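Local coordinates for CG14216 (Drosophila melanogaster, PDB 3P9Y), which dephosphorylates the C-terminal domain of RNA polymerase II in cis-proline-mediated fashion and probably takes part in RNA processing and transcription termination, at residues A[13-18]-A[40-45]; A[18-23]-A[46-51]; A[109-114]-A[161-166]; A[137-142]-A[171-176]. The protein carries 2 engineered substitutions. One frame throughout, in Å; residues are numbered along the deposited sequence.

In the fold
The four contacts run across a low-molecular-weight tyrosine phosphatase-like domain built round one five-stranded mixed sheet. Interaction 1 pairs strands 11-16 and 36-41 at one side of that sheet, and interaction 2, about 10 Å away between centres and sharing Ser18, packs the phosphate-binding loop on strand 46-48, beside the bound peptide. Interactions 3 and 4, with centres about 8 Å apart, come later in the chain and seat helices 149-167 and 172-187 on strands 111-114 and 137-142. Interactions 2 and 4 lie farthest apart, about 29 Å between centres: the first borders the peptide site, while the second belongs to the far side of the domain.

Interaction 1. Residues A[13-18]-A[40-45]; sequences AVVDSS and YGTGER. Engineered in segment 13-18: Asp16 (natural residue Cys).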
loop_
_atom_site.group_PDB
_atom_site.type_symbol
_atom_site.label_atom_id
_atom_site.label_comp_id
_atom_site.label_asym_id
_atom_site.label_seq_id
_atom_site.Cartn_x
_atom_site.Cartn_y
_atom_site.Cartn_z
ATOM N N ALA A 13 -2.342 1.097 7.199
ATOM C CA ALA A 13 -1.201 0.808 6.344
ATOM C C ALA A 13 -1.713 0.269 5.016
ATOM O O ALA A 13 -2.743 -0.389 4.974
ATOM C CB ALA A 13 -0.266 -0.195 7.002
ATOM N N VAL A 14 -1.002 0.581 3.938
ATOM C CA VAL A 14 -1.272 0.006 2.631
ATOM C C VAL A 14 -0.002 -0.693 2.173
ATOM O O VAL A 14 1.096 -0.144 2.293
ATOM C CB VAL A 14 -1.676 1.078 1.611
ATOM C CG1 VAL A 14 -2.066 0.429 0.291
ATOM C CG2 VAL A 14 -2.832 1.907 2.157
ATOM N N VAL A 15 -0.156 -1.905 1.651
ATOM C CA VAL A 15 0.976 -2.779 1.410
ATOM C C VAL A 15 0.901 -3.408 0.017
ATOM O O VAL A 15 -0.149 -3.909 -0.400
ATOM C CB VAL A 15 1.027 -3.891 2.482
ATOM C CG1 VAL A 15 2.290 -4.713 2.344
ATOM C CG2 VAL A 15 0.927 -3.279 3.880
ATOM N N ASP A 16 2.016 -3.362 -0.702
ATOM C CA ASP A 16 2.129 -4.006 -2.005
ATOM C C ASP A 16 3.413 -4.835 -1.997
ATOM O O ASP A 16 3.822 -5.327 -0.948
ATOM C CB ASP A 16 2.144 -2.962 -3.129
ATOM C CG ASP A 16 3.265 -1.955 -2.971
ATOM O OD1 ASP A 16 4.179 -2.217 -2.169
ATOM O OD2 ASP A 16 3.231 -0.896 -3.636
ATOM N N SER A 17 4.058 -4.978 -3.147
ATOM C CA SER A 17 5.286 -5.762 -3.213
ATOM C C SER A 17 6.553 -4.927 -3.014
ATOM O O SER A 17 7.351 -5.217 -2.124
ATOM C CB SER A 17 5.367 -6.521 -4.535
ATOM O OG SER A 17 6.452 -7.431 -4.511
ATOM N N SER A 18 6.738 -3.892 -3.828
ATOM C CA SER A 18 7.991 -3.140 -3.820
ATOM C C SER A 18 7.874 -1.775 -3.149
ATOM O O SER A 18 8.857 -1.041 -3.061
ATOM C CB SER A 18 8.508 -2.962 -5.251
ATOM O OG SER A 18 8.829 -4.213 -5.835
ATOM N N TYR A 40 4.067 0.031 2.821
ATOM C CA TYR A 40 5.144 -0.951 2.815
ATOM C C TYR A 40 5.043 -1.878 1.603
ATOM O O TYR A 40 4.018 -1.920 0.924
ATOM C CB TYR A 40 5.091 -1.790 4.095
ATOM C CG TYR A 40 5.073 -0.970 5.357
ATOM C CD1 TYR A 40 6.254 -0.559 5.956
ATOM C CD2 TYR A 40 3.875 -0.597 5.946
ATOM C CE1 TYR A 40 6.244 0.202 7.109
ATOM C CE2 TYR A 40 3.852 0.160 7.099
ATOM C CZ TYR A 40 5.040 0.557 7.676
ATOM O OH TYR A 40 5.023 1.315 8.824
ATOM N N GLY A 41 6.119 -2.614 1.341
ATOM C CA GLY A 41 6.120 -3.675 0.351
ATOM C C GLY A 41 6.446 -4.971 1.071
ATOM O O GLY A 41 6.921 -4.935 2.197
ATOM N N THR A 42 6.197 -6.111 0.435
ATOM C CA THR A 42 6.427 -7.403 1.076
ATOM C C THR A 42 7.528 -8.210 0.386
ATOM O O THR A 42 7.982 -9.224 0.912
ATOM C CB THR A 42 5.143 -8.254 1.108
ATOM O OG1 THR A 42 4.588 -8.338 -0.210
ATOM C CG2 THR A 42 4.119 -7.650 2.050
ATOM N N GLY A 43 7.952 -7.765 -0.792
ATOM C CA GLY A 43 9.004 -8.445 -1.525
ATOM C C GLY A 43 10.319 -8.479 -0.764
ATOM O O GLY A 43 10.509 -7.760 0.215
ATOM N N GLU A 44 11.234 -9.326 -1.217
ATOM C CA GLU A 44 12.564 -9.384 -0.631
ATOM C C GLU A 44 13.346 -8.147 -1.051
ATOM O O GLU A 44 14.186 -7.649 -0.307
ATOM C CB GLU A 44 13.290 -10.655 -1.080
ATOM C CG GLU A 44 12.701 -11.932 -0.498
ATOM C CD GLU A 44 13.367 -13.188 -1.035
ATOM O OE1 GLU A 44 14.022 -13.115 -2.101
ATOM O OE2 GLU A 44 13.230 -14.251 -0.391
ATOM N N ARG A 45 13.049 -7.649 -2.247
ATOM C CA ARG A 45 13.731 -6.479 -2.781
ATOM C C ARG A 45 12.783 -5.602 -3.592
ATOM O O ARG A 45 11.731 -6.054 -4.050
ATOM C CB ARG A 45 14.903 -6.916 -3.666
ATOM C CG ARG A 45 15.960 -7.726 -2.934
ATOM C CD ARG A 45 16.973 -8.317 -3.898
ATOM N NE ARG A 45 17.965 -9.138 -3.208
ATOM C CZ ARG A 45 18.937 -9.810 -3.819
ATOM N NH1 ARG A 45 19.054 -9.764 -5.140
ATOM N NH2 ARG A 45 19.794 -10.530 -3.108
HETATM O O HOH W 1 5.619 -9.552 -2.364
HETATM O O HOH W 2 9.355 -6.951 -5.049
#
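Val15 and Tyr40 pair in parallel with their CA atoms 4.8 Å apart, where the ends of strands 11-16 and 36-41 run side by side. Helix 22-32 connects the two strands, making a beta-alpha-beta unit of the phosphatase fold. Tyr40 N donates to Val14 O at 3.0 Å, and Tyr40 O accepts Asp16 N. Beyond the strands Thr42 N makes a weak bond to Asp16 O, while Gly43 N reaches Ser17 O at 2.9 Å. These bonds tie the start of the phosphate-binding loop, whose Ser17 and Ser18 amides hold the modified side chain of the bound peptide, to residues 42-43. Gly41 fits closely here, since a CB would clash with Ser17 O. Engineered Asp16, which replaces cysteine, has OD1 bonded to Asn19 N and OD2 to Ser23 OG.

On the face that carries Val15, the Tyr40 ring is met at its edge by Ala13 CB and Val15 CG2, and its hydroxyl bonds Thr105 OG1. Thr42 crosses Val15 at about a right angle; the methyls Thr42 CG2 and Val15 CG1 are pressed to 3.5 Å, and Val119 of helix 117-128 touches both residues. With chi1 at 52°, Thr42 has CG2 anti to the carbonyl carbon and beside the backbone N, which turns this methyl to Val15. An alanine here, lacking CG2 and OG1, would probably open a gap beside Val15 CG1 and leave a bridging water with Ser17 OG but without its Thr42 partner. That water lies 2.7 Å from Thr42 OG1 and 3.1 Å from Ser17 OG.

Interaction 2. Residues A[18-23]-A[46-51]; sequences SNMNRS and VKLPGM
The phosphate-binding loop with the CX5R signature of this phosphatase superfamily, its cysteine position engineered and its arginine at Arg22, packs through Ser18 and Met20 on Val46, Lys47 and Leu48 of strand 46-48, one strand of a two-stranded antiparallel sheet with strand 57-59. A single hydrogen bond crosses the contact: Lys47 N donates to Ser18 OG at 3.1 Å, with an N-H...O angle of 156°. Ser18 OG sits anti to the carbonyl carbon (chi1 -64°), which sets it beside its own backbone N and facing the strand.

Apolar contacts make up the rest. The Met20 chain bends at chi2 (-67°) and lies across both Val46 and Leu48 at about a right angle. Its CG meets Leu48 CD1 at 3.7 Å, and its CE meets Val46 CG1 at the same 3.7 Å. Val46 CG2 rests 3.8 Å from Ser18 O. Around this patch, Leu89 of helix 85-95 touches both Met20 and Leu48, and Tyr65 and Ile68 of helix 65-82 also touch Met20.

The backbone amides of Met20 and Asn21, with Arg22 NE, bind the modified side chain of the peptide, while the Lys47 backbone hydrogen-bonds the peptide and Leu48 and Pro49 pack on its main chain. Using the Ser18 hydroxyl as acceptor and keeping its amide for the peptide, the contact probably fixes the phosphate site relative to the peptide-binding strand.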
loop_
_atom_site.group_PDB
_atom_site.type_symbol
_atom_site.label_atom_id
_atom_site.label_comp_id
_atom_site.label_asym_id
_atom_site.label_seq_id
_atom_site.Cartn_x
_atom_site.Cartn_y
_atom_site.Cartn_z
ATOM N N SER A 18 6.738 -3.892 -3.828
ATOM C CA SER A 18 7.991 -3.140 -3.820
ATOM C C SER A 18 7.874 -1.775 -3.149
ATOM O O SER A 18 8.857 -1.041 -3.061
ATOM C CB SER A 18 8.508 -2.962 -5.251
ATOM O OG SER A 18 8.829 -4.213 -5.835
ATOM N N ASN A 19 6.675 -1.448 -2.674
ATOM C CA ASN A 19 6.389 -0.152 -2.062
ATOM C C ASN A 19 6.770 0.976 -3.016
ATOM O O ASN A 19 7.399 1.961 -2.619
ATOM C CB ASN A 19 7.133 -0.017 -0.733
ATOM C CG ASN A 19 6.706 1.201 0.065
ATOM O OD1 ASN A 19 5.553 1.630 0.042
ATOM N ND2 ASN A 19 7.647 1.753 0.790
ATOM N N MET A 20 6.373 0.814 -4.275
ATOM C CA MET A 20 6.750 1.724 -5.355
ATOM C C MET A 20 5.540 2.349 -6.039
ATOM O O MET A 20 5.445 3.565 -6.150
ATOM C CB MET A 20 7.563 0.980 -6.416
ATOM C CG MET A 20 9.061 1.088 -6.232
ATOM S SD MET A 20 9.681 2.762 -6.503
ATOM C CE MET A 20 11.295 2.604 -5.753
ATOM N N ASN A 21 4.629 1.510 -6.520
ATOM C CA ASN A 21 3.511 1.987 -7.324
ATOM C C ASN A 21 2.198 2.011 -6.551
ATOM O O ASN A 21 1.756 3.065 -6.105
ATOM C CB ASN A 21 3.360 1.120 -8.577
ATOM C CG ASN A 21 2.230 1.579 -9.475
ATOM O OD1 ASN A 21 1.923 2.769 -9.554
ATOM N ND2 ASN A 21 1.609 0.635 -10.166
ATOM N N ARG A 22 1.584 0.844 -6.394
ATOM C CA ARG A 22 0.223 0.750 -5.865
ATOM C C ARG A 22 0.075 1.286 -4.440
ATOM O O ARG A 22 -0.866 2.025 -4.150
ATOM C CB ARG A 22 -0.261 -0.701 -5.944
ATOM C CG ARG A 22 -0.516 -1.191 -7.373
ATOM C CD ARG A 22 -0.641 -2.720 -7.442
ATOM N NE ARG A 22 0.601 -3.386 -7.050
ATOM C CZ ARG A 22 0.740 -4.702 -6.900
ATOM N NH1 ARG A 22 -0.288 -5.512 -7.104
ATOM N NH2 ARG A 22 1.913 -5.205 -6.547
ATOM N N SER A 23 0.990 0.919 -3.548
ATOM C CA SER A 23 0.888 1.353 -2.156
ATOM C C SER A 23 1.135 2.851 -2.027
ATOM O O SER A 23 0.588 3.499 -1.144
ATOM C CB SER A 23 1.877 0.599 -1.266
ATOM O OG SER A 23 3.209 1.027 -1.493
ATOM N N VAL A 46 13.168 -4.343 -3.763
ATOM C CA VAL A 46 12.431 -3.411 -4.606
ATOM C C VAL A 46 12.730 -3.697 -6.073
ATOM O O VAL A 46 13.886 -3.784 -6.467
ATOM C CB VAL A 46 12.817 -1.957 -4.284
ATOM C CG1 VAL A 46 12.046 -0.990 -5.168
ATOM C CG2 VAL A 46 12.573 -1.665 -2.812
ATOM N N LYS A 47 11.685 -3.838 -6.881
ATOM C CA LYS A 47 11.851 -4.225 -8.277
ATOM C C LYS A 47 11.064 -3.324 -9.221
ATOM O O LYS A 47 9.837 -3.296 -9.178
ATOM C CB LYS A 47 11.403 -5.675 -8.479
ATOM C CG LYS A 47 12.275 -6.710 -7.780
ATOM C CD LYS A 47 11.915 -8.120 -8.233
ATOM C CE LYS A 47 12.917 -9.158 -7.740
ATOM N NZ LYS A 47 12.944 -9.284 -6.254
ATOM N N LEU A 48 11.779 -2.597 -10.073
ATOM C CA LEU A 48 11.158 -1.778 -11.109
ATOM C C LEU A 48 11.452 -2.372 -12.478
ATOM O O LEU A 48 12.482 -3.012 -12.668
ATOM C CB LEU A 48 11.682 -0.342 -11.058
ATOM C CG LEU A 48 11.224 0.516 -9.881
ATOM C CD1 LEU A 48 11.749 -0.031 -8.573
ATOM C CD2 LEU A 48 11.676 1.954 -10.067
ATOM N N PRO A 49 10.549 -2.157 -13.442
ATOM C CA PRO A 49 10.762 -2.669 -14.799
ATOM C C PRO A 49 11.954 -1.986 -15.466
ATOM O O PRO A 49 12.329 -0.886 -15.065
ATOM C CB PRO A 49 9.462 -2.303 -15.518
ATOM C CG PRO A 49 8.938 -1.121 -14.771
ATOM C CD PRO A 49 9.328 -1.339 -13.341
ATOM N N GLY A 50 12.534 -2.633 -16.470
ATOM C CA GLY A 50 13.700 -2.106 -17.157
ATOM C C GLY A 50 13.460 -2.002 -18.651
ATOM O O GLY A 50 12.326 -1.838 -19.096
ATOM N N MET A 51 14.531 -2.103 -19.431
ATOM C CA MET A 51 14.426 -1.979 -20.879
ATOM C C MET A 51 14.113 -3.326 -21.525
ATOM O O MET A 51 13.716 -3.389 -22.687
ATOM C CB MET A 51 15.715 -1.390 -21.449
ATOM C CG MET A 51 16.056 -0.032 -20.862
ATOM S SD MET A 51 17.427 0.783 -21.694
ATOM C CE MET A 51 16.756 0.972 -23.344
#

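Interaction 3. Residues A[109-114]-A[161-166]; sequences FDIIVT and DMINMM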
loop_
_atom_site.group_PDB
_atom_site.type_symbol
_atom_site.label_atom_id
_atom_site.label_comp_id
_atom_site.label_asym_id
_atom_site.label_seq_id
_atom_site.Cartn_x
_atom_site.Cartn_y
_atom_site.Cartn_z
ATOM N N PHE A 109 -1.154 -1.229 13.452
ATOM C CA PHE A 109 -2.245 -0.616 12.703
ATOM C C PHE A 109 -3.597 -1.198 13.081
ATOM O O PHE A 109 -3.688 -2.311 13.589
ATOM C CB PHE A 109 -2.008 -0.806 11.205
ATOM C CG PHE A 109 -0.653 -0.347 10.748
ATOM C CD1 PHE A 109 -0.428 0.984 10.444
ATOM C CD2 PHE A 109 0.396 -1.245 10.636
ATOM C CE1 PHE A 109 0.826 1.413 10.031
ATOM C CE2 PHE A 109 1.649 -0.823 10.220
ATOM C CZ PHE A 109 1.862 0.508 9.918
ATOM N N ASP A 110 -4.648 -0.424 12.838
ATOM C CA ASP A 110 -6.013 -0.899 12.991
ATOM C C ASP A 110 -6.475 -1.582 11.715
ATOM O O ASP A 110 -7.263 -2.521 11.763
ATOM C CB ASP A 110 -6.955 0.263 13.304
ATOM C CG ASP A 110 -6.562 1.002 14.565
ATOM O OD1 ASP A 110 -6.503 0.359 15.635
ATOM O OD2 ASP A 110 -6.305 2.220 14.482
ATOM N N ILE A 111 -6.001 -1.090 10.572
ATOM C CA ILE A 111 -6.358 -1.674 9.281
ATOM C C ILE A 111 -5.138 -1.751 8.371
ATOM O O ILE A 111 -4.395 -0.783 8.230
ATOM C CB ILE A 111 -7.451 -0.857 8.562
ATOM C CG1 ILE A 111 -8.704 -0.747 9.438
ATOM C CG2 ILE A 111 -7.797 -1.500 7.228
ATOM C CD1 ILE A 111 -9.835 0.065 8.805
ATOM N N ILE A 112 -4.939 -2.911 7.758
ATOM C CA ILE A 112 -3.876 -3.094 6.784
ATOM C C ILE A 112 -4.502 -3.509 5.461
ATOM O O ILE A 112 -5.116 -4.563 5.367
ATOM C CB ILE A 112 -2.883 -4.182 7.240
ATOM C CG1 ILE A 112 -2.304 -3.824 8.614
ATOM C CG2 ILE A 112 -1.775 -4.357 6.209
ATOM C CD1 ILE A 112 -1.375 -4.884 9.190
ATOM N N VAL A 113 -4.364 -2.673 4.440
ATOM C CA VAL A 113 -4.893 -2.998 3.121
ATOM C C VAL A 113 -3.768 -3.558 2.249
ATOM O O VAL A 113 -2.696 -2.972 2.175
ATOM C CB VAL A 113 -5.505 -1.748 2.445
ATOM C CG1 VAL A 113 -6.106 -2.109 1.092
ATOM C CG2 VAL A 113 -6.556 -1.111 3.355
ATOM N N THR A 114 -4.004 -4.699 1.613
ATOM C CA THR A 114 -3.061 -5.247 0.643
ATOM C C THR A 114 -3.683 -5.171 -0.743
ATOM O O THR A 114 -4.903 -5.080 -0.877
ATOM C CB THR A 114 -2.674 -6.712 0.965
ATOM O OG1 THR A 114 -3.849 -7.532 0.992
ATOM C CG2 THR A 114 -1.969 -6.793 2.310
ATOM N N ASP A 161 -12.351 4.908 -0.612
ATOM C CA ASP A 161 -13.784 4.764 -0.363
ATOM C C ASP A 161 -14.030 3.723 0.721
ATOM O O ASP A 161 -14.890 3.902 1.584
ATOM C CB ASP A 161 -14.528 4.351 -1.631
ATOM C CG ASP A 161 -14.580 5.456 -2.666
ATOM O OD1 ASP A 161 -14.499 6.644 -2.289
ATOM O OD2 ASP A 161 -14.710 5.131 -3.862
ATOM N N MET A 162 -13.272 2.633 0.672
ATOM C CA MET A 162 -13.437 1.563 1.648
ATOM C C MET A 162 -13.061 2.041 3.050
ATOM O O MET A 162 -13.789 1.798 4.008
ATOM C CB MET A 162 -12.585 0.358 1.274
ATOM C CG MET A 162 -12.773 -0.802 2.225
ATOM S SD MET A 162 -11.771 -2.237 1.809
ATOM C CE MET A 162 -10.132 -1.652 2.239
ATOM N N ILE A 163 -11.920 2.717 3.166
ATOM C CA ILE A 163 -11.443 3.181 4.465
ATOM C C ILE A 163 -12.383 4.252 5.013
ATOM O O ILE A 163 -12.690 4.274 6.196
ATOM C CB ILE A 163 -10.011 3.748 4.386
ATOM C CG1 ILE A 163 -9.027 2.673 3.908
ATOM C CG2 ILE A 163 -9.584 4.297 5.743
ATOM C CD1 ILE A 163 -8.785 1.551 4.908
ATOM N N ASN A 164 -12.839 5.140 4.139
ATOM C CA ASN A 164 -13.785 6.172 4.526
ATOM C C ASN A 164 -15.034 5.555 5.154
ATOM O O ASN A 164 -15.519 6.032 6.173
ATOM C CB ASN A 164 -14.162 7.021 3.312
ATOM C CG ASN A 164 -14.931 8.264 3.689
ATOM O OD1 ASN A 164 -14.466 9.080 4.494
ATOM N ND2 ASN A 164 -16.119 8.424 3.107
ATOM N N MET A 165 -15.533 4.483 4.547
ATOM C CA MET A 165 -16.719 3.791 5.035
ATOM C C MET A 165 -16.478 3.236 6.442
ATOM O O MET A 165 -17.298 3.402 7.352
ATOM C CB MET A 165 -17.087 2.653 4.073
ATOM C CG MET A 165 -18.191 1.722 4.574
ATOM S SD MET A 165 -18.451 0.284 3.498
ATOM C CE MET A 165 -16.852 -0.512 3.615
ATOM N N MET A 166 -15.339 2.586 6.620
ATOM C CA MET A 166 -15.022 1.958 7.889
ATOM C C MET A 166 -14.734 2.985 8.978
ATOM O O MET A 166 -14.978 2.724 10.152
ATOM C CB MET A 166 -13.850 1.004 7.705
ATOM C CG MET A 166 -14.235 -0.191 6.845
ATOM S SD MET A 166 -12.843 -1.258 6.493
ATOM C CE MET A 166 -11.724 -0.113 5.695
#
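Ile111 and Val113 of strand 111-114 turn their side chains onto helix 161-166, and the contact is wholly apolar, with no hydrogen bond passing between the segments. The branched side chains interlock first. Ile163 sends its CD1 between the two strand residues, 4.0 Å from Ile111 CG2 and 3.8 Å from Val113 CG2. Ile111 and Ile163 slide past one another in opposite directions, whereas Val113 meets Ile163 tip to tip.

Helix 149-167 lies on one face of the central sheet, its segment nearly antiparallel to the strand at 161° with axes 11.1 Å apart at closest approach; Ile112 points to the other face, where Val123 of helix 117-128 touches it. This is the alpha/beta/alpha layering of the low-molecular-weight tyrosine phosphatase-like fold.

Two methionines, one helical turn apart, complete the contact by their methyl ends. Met162 reaches Val113 tip to tip, CE lying 3.8 Å from CG2. Met166, bent at its last torsion (chi3 -58°), brings CE to 3.6 Å from Ile111 CD1, and its sulfur SD stays at 4.0 Å from the same carbon. Leu141 of the adjacent strand touches Ile111, Met162 and Met166, and Leu172 of helix 172-187 adjoins Ile111 and Met166.

Interaction 4. Residues A[137-142]-A[171-176]; sequences PVHVLN and DLDNDI
His139 and Asp173 join strand 137-142 to helix 172-176, two segments running in roughly the same direction at 33°, with axes 10.5 Å apart at closest approach. The imidazole is gripped from its edge and over one face. At the edge, His139 NE2 donates to Asp173 OD1 at 2.9 Å, the bond meeting the oxygen nearly in line with its C-O bond but slightly out of the ring plane; ring and carboxylate planes are 66° apart. The other carboxylate oxygen, Asp173 OD2, lies 3.7 Å from Pro137 CG. Over the face, Ile176 CD1 stands 3.8 Å from the ring centroid in a CH-pi contact, displaced toward the rim nearest His139 CG. Ile176 has CG1 anti to its backbone N (chi1 -167°), which extends CD1 to the ring, while its CG2 branch approaches His139 CE1 at 3.8 Å.

Helix 172-187 shares with helix 149-167 one face of the central sheet of the low-molecular-weight tyrosine phosphatase-like fold, and Met166 of helix 149-167 touches Leu141, Leu172 and Ile176. Asp171 sits at the N-cap position, so Asp173 belongs to the first turn, where the helix dipole would probably favour its negative charge. On the strand side His139 ND1 is hydrogen-bonded to His193 NE2 of neighbouring strand 192-197, so both ring nitrogens are engaged and the ring is held against rotation. A phenylalanine here, with no ring nitrogen, would probably leave Asp173 OD1 and His193 NE2 without their mate. Leu172 CD2 also comes to 4.1 Å from His139 CD2, and Leu141 CD2 to 4.5 Å from Ile176 CD1.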
loop_
_atom_site.group_PDB
_atom_site.type_symbol
_atom_site.label_atom_id
_atom_site.label_comp_id
_atom_site.label_asym_id
_atom_site.label_seq_id
_atom_site.Cartn_x
_atom_site.Cartn_y
_atom_site.Cartn_z
ATOM N N PRO A 137 -6.844 -6.111 18.203
ATOM C CA PRO A 137 -7.245 -6.603 16.882
ATOM C C PRO A 137 -6.768 -5.687 15.757
ATOM O O PRO A 137 -6.751 -4.463 15.911
ATOM C CB PRO A 137 -8.780 -6.596 16.944
ATOM C CG PRO A 137 -9.140 -6.345 18.375
ATOM C CD PRO A 137 -7.991 -5.608 18.976
ATOM N N VAL A 138 -6.370 -6.292 14.645
ATOM C CA VAL A 138 -6.047 -5.566 13.425
ATOM C C VAL A 138 -6.733 -6.268 12.261
ATOM O O VAL A 138 -6.709 -7.495 12.167
ATOM C CB VAL A 138 -4.529 -5.512 13.174
ATOM C CG1 VAL A 138 -3.938 -6.913 13.140
ATOM C CG2 VAL A 138 -4.235 -4.765 11.880
ATOM N N HIS A 139 -7.360 -5.492 11.383
ATOM C CA HIS A 139 -8.074 -6.063 10.249
ATOM C C HIS A 139 -7.245 -5.973 8.977
ATOM O O HIS A 139 -6.917 -4.886 8.528
ATOM C CB HIS A 139 -9.399 -5.339 10.044
ATOM C CG HIS A 139 -10.319 -5.425 11.219
ATOM N ND1 HIS A 139 -11.020 -6.569 11.534
ATOM C CD2 HIS A 139 -10.653 -4.509 12.156
ATOM C CE1 HIS A 139 -11.744 -6.355 12.618
ATOM N NE2 HIS A 139 -11.541 -5.112 13.013
ATOM N N VAL A 140 -6.905 -7.118 8.401
ATOM C CA VAL A 140 -6.208 -7.144 7.123
ATOM C C VAL A 140 -7.240 -7.313 6.009
ATOM O O VAL A 140 -8.064 -8.230 6.041
ATOM C CB VAL A 140 -5.147 -8.267 7.083
ATOM C CG1 VAL A 140 -4.312 -8.173 5.823
ATOM C CG2 VAL A 140 -4.251 -8.177 8.312
ATOM N N LEU A 141 -7.206 -6.404 5.037
ATOM C CA LEU A 141 -8.174 -6.388 3.951
ATOM C C LEU A 141 -7.447 -6.363 2.618
ATOM O O LEU A 141 -6.564 -5.531 2.409
ATOM C CB LEU A 141 -9.052 -5.142 4.059
ATOM C CG LEU A 141 -9.791 -4.950 5.383
ATOM C CD1 LEU A 141 -10.355 -3.538 5.481
ATOM C CD2 LEU A 141 -10.896 -5.992 5.528
ATOM N N ASN A 142 -7.804 -7.268 1.713
ATOM C CA ASN A 142 -7.199 -7.270 0.389
ATOM C C ASN A 142 -8.147 -6.708 -0.642
ATOM O O ASN A 142 -9.289 -7.145 -0.753
ATOM C CB ASN A 142 -6.784 -8.674 -0.045
ATOM C CG ASN A 142 -6.046 -8.666 -1.372
ATOM O OD1 ASN A 142 -4.871 -8.298 -1.444
ATOM N ND2 ASN A 142 -6.737 -9.056 -2.433
ATOM N N ASP A 171 -18.025 1.375 16.024
ATOM C CA ASP A 171 -17.502 0.134 16.606
ATOM C C ASP A 171 -17.112 -0.819 15.489
ATOM O O ASP A 171 -17.843 -1.758 15.173
ATOM C CB ASP A 171 -18.538 -0.533 17.510
ATOM C CG ASP A 171 -17.996 -1.775 18.206
ATOM O OD1 ASP A 171 -16.799 -2.107 18.040
ATOM O OD2 ASP A 171 -18.772 -2.426 18.930
ATOM N N LEU A 172 -15.946 -0.570 14.904
ATOM C CA LEU A 172 -15.524 -1.255 13.693
ATOM C C LEU A 172 -15.557 -2.777 13.833
ATOM O O LEU A 172 -15.995 -3.470 12.919
ATOM C CB LEU A 172 -14.122 -0.795 13.303
ATOM C CG LEU A 172 -13.608 -1.302 11.958
ATOM C CD1 LEU A 172 -14.551 -0.894 10.830
ATOM C CD2 LEU A 172 -12.205 -0.782 11.701
ATOM N N ASP A 173 -15.106 -3.292 14.974
ATOM C CA ASP A 173 -14.997 -4.735 15.174
ATOM C C ASP A 173 -16.321 -5.465 14.967
ATOM O O ASP A 173 -16.340 -6.577 14.452
ATOM C CB ASP A 173 -14.462 -5.045 16.575
ATOM C CG ASP A 173 -12.983 -4.736 16.718
ATOM O OD1 ASP A 173 -12.317 -4.498 15.691
ATOM O OD2 ASP A 173 -12.482 -4.732 17.859
ATOM N N ASN A 174 -17.420 -4.845 15.385
ATOM C CA ASN A 174 -18.739 -5.463 15.272
ATOM C C ASN A 174 -19.491 -5.060 14.005
ATOM O O ASN A 174 -20.518 -5.654 13.680
ATOM C CB ASN A 174 -19.594 -5.128 16.501
ATOM C CG ASN A 174 -19.049 -5.747 17.781
ATOM O OD1 ASN A 174 -18.413 -6.803 17.756
ATOM N ND2 ASN A 174 -19.299 -5.091 18.907
ATOM N N ASP A 175 -18.987 -4.046 13.302
ATOM C CA ASP A 175 -19.625 -3.551 12.080
ATOM C C ASP A 175 -18.934 -4.053 10.818
ATOM O O ASP A 175 -19.540 -4.106 9.753
ATOM C CB ASP A 175 -19.575 -2.017 12.033
ATOM C CG ASP A 175 -20.624 -1.359 12.906
ATOM O OD1 ASP A 175 -21.459 -2.074 13.491
ATOM O OD2 ASP A 175 -20.612 -0.116 13.000
ATOM N N ILE A 176 -17.660 -4.400 10.929
ATOM C CA ILE A 176 -16.821 -4.504 9.747
ATOM C C ILE A 176 -17.257 -5.636 8.817
ATOM O O ILE A 176 -17.232 -5.469 7.609
ATOM C CB ILE A 176 -15.338 -4.642 10.103
ATOM C CG1 ILE A 176 -14.483 -4.427 8.849
ATOM C CG2 ILE A 176 -15.070 -5.994 10.742
ATOM C CD1 ILE A 176 -12.989 -4.361 9.125
#